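DNA mimic protein DMP12 (Neisseria meningitidis MC58, PDB 3W1O) mimics DNA in shape and surface charge and binds the dimeric histone-like protein HU, partly keeping HU from DNA and probably acting as a regulator. Local coordinates at residues A[33-45]-A[96-108]. Residues are numbered along the deposited sequence; the frame is centred on the assembly and turned at random.
Sequences QSETVVEITENQI and PLVKNIIHVLEYA
Val38 fills the middle of this contact, where outer strand 37-40 of the antiparallel sheet packs against helix 96-111. The two run roughly antiparallel, with segment axes 8.2 Å apart at closest. The valine splits its methyls between two helix turns. Val38 CG1, anti to the backbone N (chi1 -177°), meets Leu97 CD1 at 3.7 Å. Val38 CG2 presses on Val104 CG2 at 3.4 Å, closer than usual for two carbons. Ile40 extends this buried layer, laying its CG1 and CD1 across Leu97 CD1. Ile101 meets Val38 and Ile40 more loosely and also touches Leu87 of helix 77-88.

Val38, Ile40, Leu97 and Val104 are buried; the Glu35 end is polar and lies toward solvent. Thr36 sets CG2 over the centre of one face of the Tyr107 ring, a CH-pi contact. Tyr107 OH is hydrogen-bonded to Asp14 N and Thr36 OG1 to Cys11 O, which helps hold both side chains. Exposed Glu35 reaches the edge of partly exposed His103. His103 NE2 donates to Glu35 OE1 at 2.6 Å with a nearly straight N-H...O angle of 171°. The acceptor uses its anti lone pair, and the carboxylate lies almost coplanar with the imidazole. A water donates to both Glu35 O and Asn100 O, bridging loop and helix.

The contact thus joins an apolar sheet-helix core to a polar edge, where the carboxylate would probably favour a protonated His103.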
loop_
_atom_site.group_PDB
_atom_site.type_symbol
_atom_site.label_atom_id
_atom_site.label_comp_id
_atom_site.label_asym_id
_atom_site.label_seq_id
_atom_site.Cartn_x
_atom_site.Cartn_y
_atom_site.Cartn_z
ATOM N N GLN A 33 4.899 13.104 3.009
ATOM C CA GLN A 33 5.491 13.637 1.764
ATOM C C GLN A 33 6.281 12.557 1.028
ATOM O O GLN A 33 6.573 12.699 -0.161
ATOM C CB GLN A 33 6.384 14.850 2.017
ATOM C CG GLN A 33 7.759 14.555 2.558
ATOM C CD GLN A 33 7.769 13.929 3.938
ATOM O OE1 GLN A 33 6.821 14.089 4.736
ATOM N NE2 GLN A 33 8.865 13.207 4.240
ATOM N N SER A 34 6.668 11.484 1.752
ATOM C CA SER A 34 7.491 10.457 1.120
ATOM C C SER A 34 6.848 9.769 -0.101
ATOM O O SER A 34 5.665 9.414 -0.095
ATOM C CB SER A 34 7.984 9.433 2.172
ATOM O OG SER A 34 8.681 8.371 1.525
ATOM N N GLU A 35 7.663 9.530 -1.135
ATOM C CA GLU A 35 7.277 8.728 -2.273
ATOM C C GLU A 35 6.960 7.284 -1.832
ATOM O O GLU A 35 6.334 6.522 -2.569
ATOM C CB GLU A 35 8.424 8.703 -3.331
ATOM C CG GLU A 35 9.630 7.839 -2.939
ATOM C CD GLU A 35 10.730 7.923 -3.971
ATOM O OE1 GLU A 35 10.571 7.270 -5.021
ATOM O OE2 GLU A 35 11.730 8.616 -3.717
ATOM N N THR A 36 7.365 6.932 -0.617
ATOM C CA THR A 36 7.185 5.536 -0.132
ATOM C C THR A 36 5.891 5.389 0.647
ATOM O O THR A 36 5.604 4.301 1.140
ATOM C CB THR A 36 8.333 5.055 0.778
ATOM O OG1 THR A 36 8.347 5.824 2.004
ATOM C CG2 THR A 36 9.716 5.180 0.021
ATOM N N VAL A 37 5.120 6.483 0.753
ATOM C CA VAL A 37 3.914 6.479 1.566
ATOM C C VAL A 37 2.764 6.862 0.671
ATOM O O VAL A 37 2.821 7.909 -0.030
ATOM C CB VAL A 37 3.964 7.423 2.777
ATOM C CG1 VAL A 37 2.556 7.500 3.443
ATOM C CG2 VAL A 37 5.009 7.002 3.785
ATOM N N VAL A 38 1.723 6.037 0.649
ATOM C CA VAL A 38 0.505 6.462 -0.023
ATOM C C VAL A 38 -0.559 6.699 1.066
ATOM O O VAL A 38 -0.890 5.794 1.804
ATOM C CB VAL A 38 -0.006 5.413 -1.011
ATOM C CG1 VAL A 38 -1.245 5.940 -1.741
ATOM C CG2 VAL A 38 1.088 5.060 -2.041
ATOM N N GLU A 39 -1.112 7.907 1.123
ATOM C CA GLU A 39 -2.204 8.217 2.024
ATOM C C GLU A 39 -3.483 8.116 1.217
ATOM O O GLU A 39 -3.568 8.687 0.125
ATOM C CB GLU A 39 -2.010 9.668 2.501
ATOM C CG GLU A 39 -3.096 10.178 3.395
ATOM C CD GLU A 39 -2.883 11.645 3.719
ATOM O OE1 GLU A 39 -2.476 12.429 2.818
ATOM O OE2 GLU A 39 -3.137 11.983 4.880
ATOM N N ILE A 40 -4.491 7.413 1.736
ATOM C CA ILE A 40 -5.677 7.123 0.960
ATOM C C ILE A 40 -6.885 7.591 1.744
ATOM O O ILE A 40 -7.112 7.111 2.837
ATOM C CB ILE A 40 -5.806 5.635 0.651
ATOM C CG1 ILE A 40 -4.518 5.160 -0.006
ATOM C CG2 ILE A 40 -7.004 5.368 -0.326
ATOM C CD1 ILE A 40 -4.509 3.649 -0.415
ATOM N N THR A 41 -7.693 8.471 1.152
ATOM C CA THR A 41 -8.776 9.039 1.927
ATOM C C THR A 41 -10.009 8.141 1.874
ATOM O O THR A 41 -10.112 7.259 1.034
ATOM C CB THR A 41 -9.159 10.402 1.353
ATOM O OG1 THR A 41 -9.642 10.203 0.021
ATOM C CG2 THR A 41 -7.930 11.302 1.324
ATOM N N GLU A 42 -10.972 8.396 2.759
ATOM C CA GLU A 42 -12.274 7.724 2.647
ATOM C C GLU A 42 -12.855 7.781 1.226
ATOM O O GLU A 42 -13.402 6.782 0.725
ATOM C CB GLU A 42 -13.283 8.337 3.639
ATOM C CG GLU A 42 -12.902 8.138 5.088
ATOM C CD GLU A 42 -13.731 9.005 6.059
ATOM O OE1 GLU A 42 -14.685 9.681 5.604
ATOM O OE2 GLU A 42 -13.413 8.988 7.274
ATOM N N ASN A 43 -12.806 8.946 0.587
ATOM C CA ASN A 43 -13.457 9.062 -0.719
ATOM C C ASN A 43 -12.718 8.241 -1.765
ATOM O O ASN A 43 -13.327 7.685 -2.649
ATOM C CB ASN A 43 -13.615 10.529 -1.158
ATOM C CG ASN A 43 -14.684 11.249 -0.331
ATOM O OD1 ASN A 43 -15.580 10.599 0.232
ATOM N ND2 ASN A 43 -14.585 12.561 -0.227
ATOM N N GLN A 44 -11.395 8.171 -1.647
ATOM C CA GLN A 44 -10.630 7.270 -2.516
ATOM C C GLN A 44 -10.958 5.820 -2.216
ATOM O O GLN A 44 -10.994 5.010 -3.124
ATOM C CB GLN A 44 -9.134 7.455 -2.287
ATOM C CG GLN A 44 -8.681 8.797 -2.858
ATOM C CD GLN A 44 -7.247 9.049 -2.553
ATOM O OE1 GLN A 44 -6.855 9.103 -1.400
ATOM N NE2 GLN A 44 -6.438 9.188 -3.603
ATOM N N ILE A 45 -11.087 5.478 -0.941
ATOM C CA ILE A 45 -11.402 4.083 -0.581
ATOM C C ILE A 45 -12.705 3.703 -1.265
ATOM O O ILE A 45 -12.831 2.633 -1.863
ATOM C CB ILE A 45 -11.504 3.937 0.945
ATOM C CG1 ILE A 45 -10.115 4.071 1.547
ATOM C CG2 ILE A 45 -12.163 2.619 1.358
ATOM C CD1 ILE A 45 -10.058 4.118 3.095
ATOM N N PRO A 96 -3.758 7.809 -10.972
ATOM C CA PRO A 96 -2.723 8.200 -9.994
ATOM C C PRO A 96 -2.665 7.336 -8.775
ATOM O O PRO A 96 -1.573 6.960 -8.394
ATOM C CB PRO A 96 -3.106 9.640 -9.621
ATOM C CG PRO A 96 -3.770 10.153 -10.962
ATOM C CD PRO A 96 -4.550 8.959 -11.466
ATOM N N LEU A 97 -3.790 7.030 -8.125
ATOM C CA LEU A 97 -3.671 6.241 -6.892
ATOM C C LEU A 97 -3.013 4.882 -7.169
ATOM O O LEU A 97 -2.193 4.390 -6.371
ATOM C CB LEU A 97 -5.062 6.030 -6.265
ATOM C CG LEU A 97 -5.102 5.106 -5.026
ATOM C CD1 LEU A 97 -4.302 5.768 -3.905
ATOM C CD2 LEU A 97 -6.563 4.861 -4.581
ATOM N N VAL A 98 -3.395 4.251 -8.277
ATOM C CA VAL A 98 -2.849 2.951 -8.604
ATOM C C VAL A 98 -1.369 3.096 -8.913
ATOM O O VAL A 98 -0.578 2.280 -8.464
ATOM C CB VAL A 98 -3.628 2.271 -9.763
ATOM C CG1 VAL A 98 -3.031 0.867 -10.076
ATOM C CG2 VAL A 98 -5.145 2.164 -9.370
ATOM N N LYS A 99 -0.974 4.159 -9.655
ATOM C CA LYS A 99 0.424 4.415 -9.899
ATOM C C LYS A 99 1.194 4.624 -8.604
ATOM O O LYS A 99 2.341 4.192 -8.485
ATOM C CB LYS A 99 0.645 5.653 -10.789
ATOM C CG LYS A 99 0.214 5.452 -12.275
ATOM C CD LYS A 99 0.293 6.813 -13.038
ATOM C CE LYS A 99 1.734 7.357 -12.958
ATOM N NZ LYS A 99 1.833 8.393 -13.980
ATOM N N ASN A 100 0.575 5.338 -7.672
ATOM C CA ASN A 100 1.227 5.619 -6.434
ATOM C C ASN A 100 1.451 4.333 -5.620
ATOM O O ASN A 100 2.487 4.194 -4.972
ATOM C CB ASN A 100 0.427 6.638 -5.648
ATOM C CG ASN A 100 0.556 8.033 -6.237
ATOM O OD1 ASN A 100 1.535 8.314 -6.925
ATOM N ND2 ASN A 100 -0.423 8.870 -6.004
ATOM N N ILE A 101 0.464 3.444 -5.639
ATOM C CA ILE A 101 0.606 2.178 -4.888
ATOM C C ILE A 101 1.680 1.366 -5.580
ATOM O O ILE A 101 2.618 0.879 -4.931
ATOM C CB ILE A 101 -0.722 1.389 -4.827
ATOM C CG1 ILE A 101 -1.694 2.120 -3.908
ATOM C CG2 ILE A 101 -0.477 -0.030 -4.283
ATOM C CD1 ILE A 101 -3.141 1.529 -3.948
ATOM N N ILE A 102 1.620 1.328 -6.908
ATOM C CA ILE A 102 2.661 0.609 -7.672
ATOM C C ILE A 102 4.063 1.100 -7.316
ATOM O O ILE A 102 5.028 0.308 -7.166
ATOM C CB ILE A 102 2.396 0.688 -9.191
ATOM C CG1 ILE A 102 1.212 -0.200 -9.588
ATOM C CG2 ILE A 102 3.660 0.289 -9.973
ATOM C CD1 ILE A 102 0.694 0.114 -11.056
ATOM N N HIS A 103 4.181 2.410 -7.147
ATOM C CA HIS A 103 5.489 2.957 -6.887
ATOM C C HIS A 103 6.055 2.514 -5.542
ATOM O O HIS A 103 7.279 2.273 -5.410
ATOM C CB HIS A 103 5.457 4.476 -6.877
ATOM C CG HIS A 103 6.824 5.051 -6.818
ATOM N ND1 HIS A 103 7.705 4.955 -7.878
ATOM C CD2 HIS A 103 7.511 5.618 -5.797
ATOM C CE1 HIS A 103 8.861 5.492 -7.528
ATOM N NE2 HIS A 103 8.770 5.903 -6.270
ATOM N N VAL A 104 5.191 2.508 -4.519
ATOM C CA VAL A 104 5.612 1.975 -3.207
ATOM C C VAL A 104 6.073 0.548 -3.340
ATOM O O VAL A 104 7.108 0.175 -2.806
ATOM C CB VAL A 104 4.460 2.008 -2.199
ATOM C CG1 VAL A 104 4.930 1.303 -0.841
ATOM C CG2 VAL A 104 4.120 3.500 -1.963
ATOM N N LEU A 105 5.328 -0.234 -4.085
ATOM C CA LEU A 105 5.696 -1.639 -4.303
ATOM C C LEU A 105 7.075 -1.757 -4.994
ATOM O O LEU A 105 7.966 -2.483 -4.536
ATOM C CB LEU A 105 4.598 -2.369 -5.093
ATOM C CG LEU A 105 3.187 -2.336 -4.457
ATOM C CD1 LEU A 105 2.204 -3.078 -5.356
ATOM C CD2 LEU A 105 3.185 -2.903 -3.014
ATOM N N GLU A 106 7.274 -1.008 -6.063
ATOM C CA GLU A 106 8.589 -1.010 -6.742
ATOM C C GLU A 106 9.720 -0.599 -5.825
ATOM O O GLU A 106 10.812 -1.219 -5.837
ATOM C CB GLU A 106 8.544 -0.092 -7.986
ATOM C CG GLU A 106 7.639 -0.654 -9.045
ATOM C CD GLU A 106 7.562 0.179 -10.304
ATOM O OE1 GLU A 106 8.030 1.326 -10.273
ATOM O OE2 GLU A 106 7.009 -0.321 -11.316
ATOM N N TYR A 107 9.487 0.431 -5.014
ATOM C CA TYR A 107 10.514 0.928 -4.150
ATOM C C TYR A 107 10.871 -0.177 -3.139
ATOM O O TYR A 107 12.048 -0.341 -2.744
ATOM C CB TYR A 107 10.011 2.145 -3.385
ATOM C CG TYR A 107 11.045 2.875 -2.579
ATOM C CD1 TYR A 107 11.616 4.058 -3.027
ATOM C CD2 TYR A 107 11.439 2.397 -1.318
ATOM C CE1 TYR A 107 12.567 4.774 -2.256
ATOM C CE2 TYR A 107 12.414 3.078 -0.582
ATOM C CZ TYR A 107 12.942 4.250 -1.024
ATOM O OH TYR A 107 13.874 4.886 -0.253
ATOM N N ALA A 108 9.860 -0.863 -2.653
ATOM C CA ALA A 108 10.064 -1.866 -1.590
ATOM C C ALA A 108 10.821 -3.029 -2.186
ATOM O O ALA A 108 11.645 -3.626 -1.512
ATOM C CB ALA A 108 8.729 -2.356 -1.044
HETATM O O HOH W 1 4.187 6.601 -4.317
#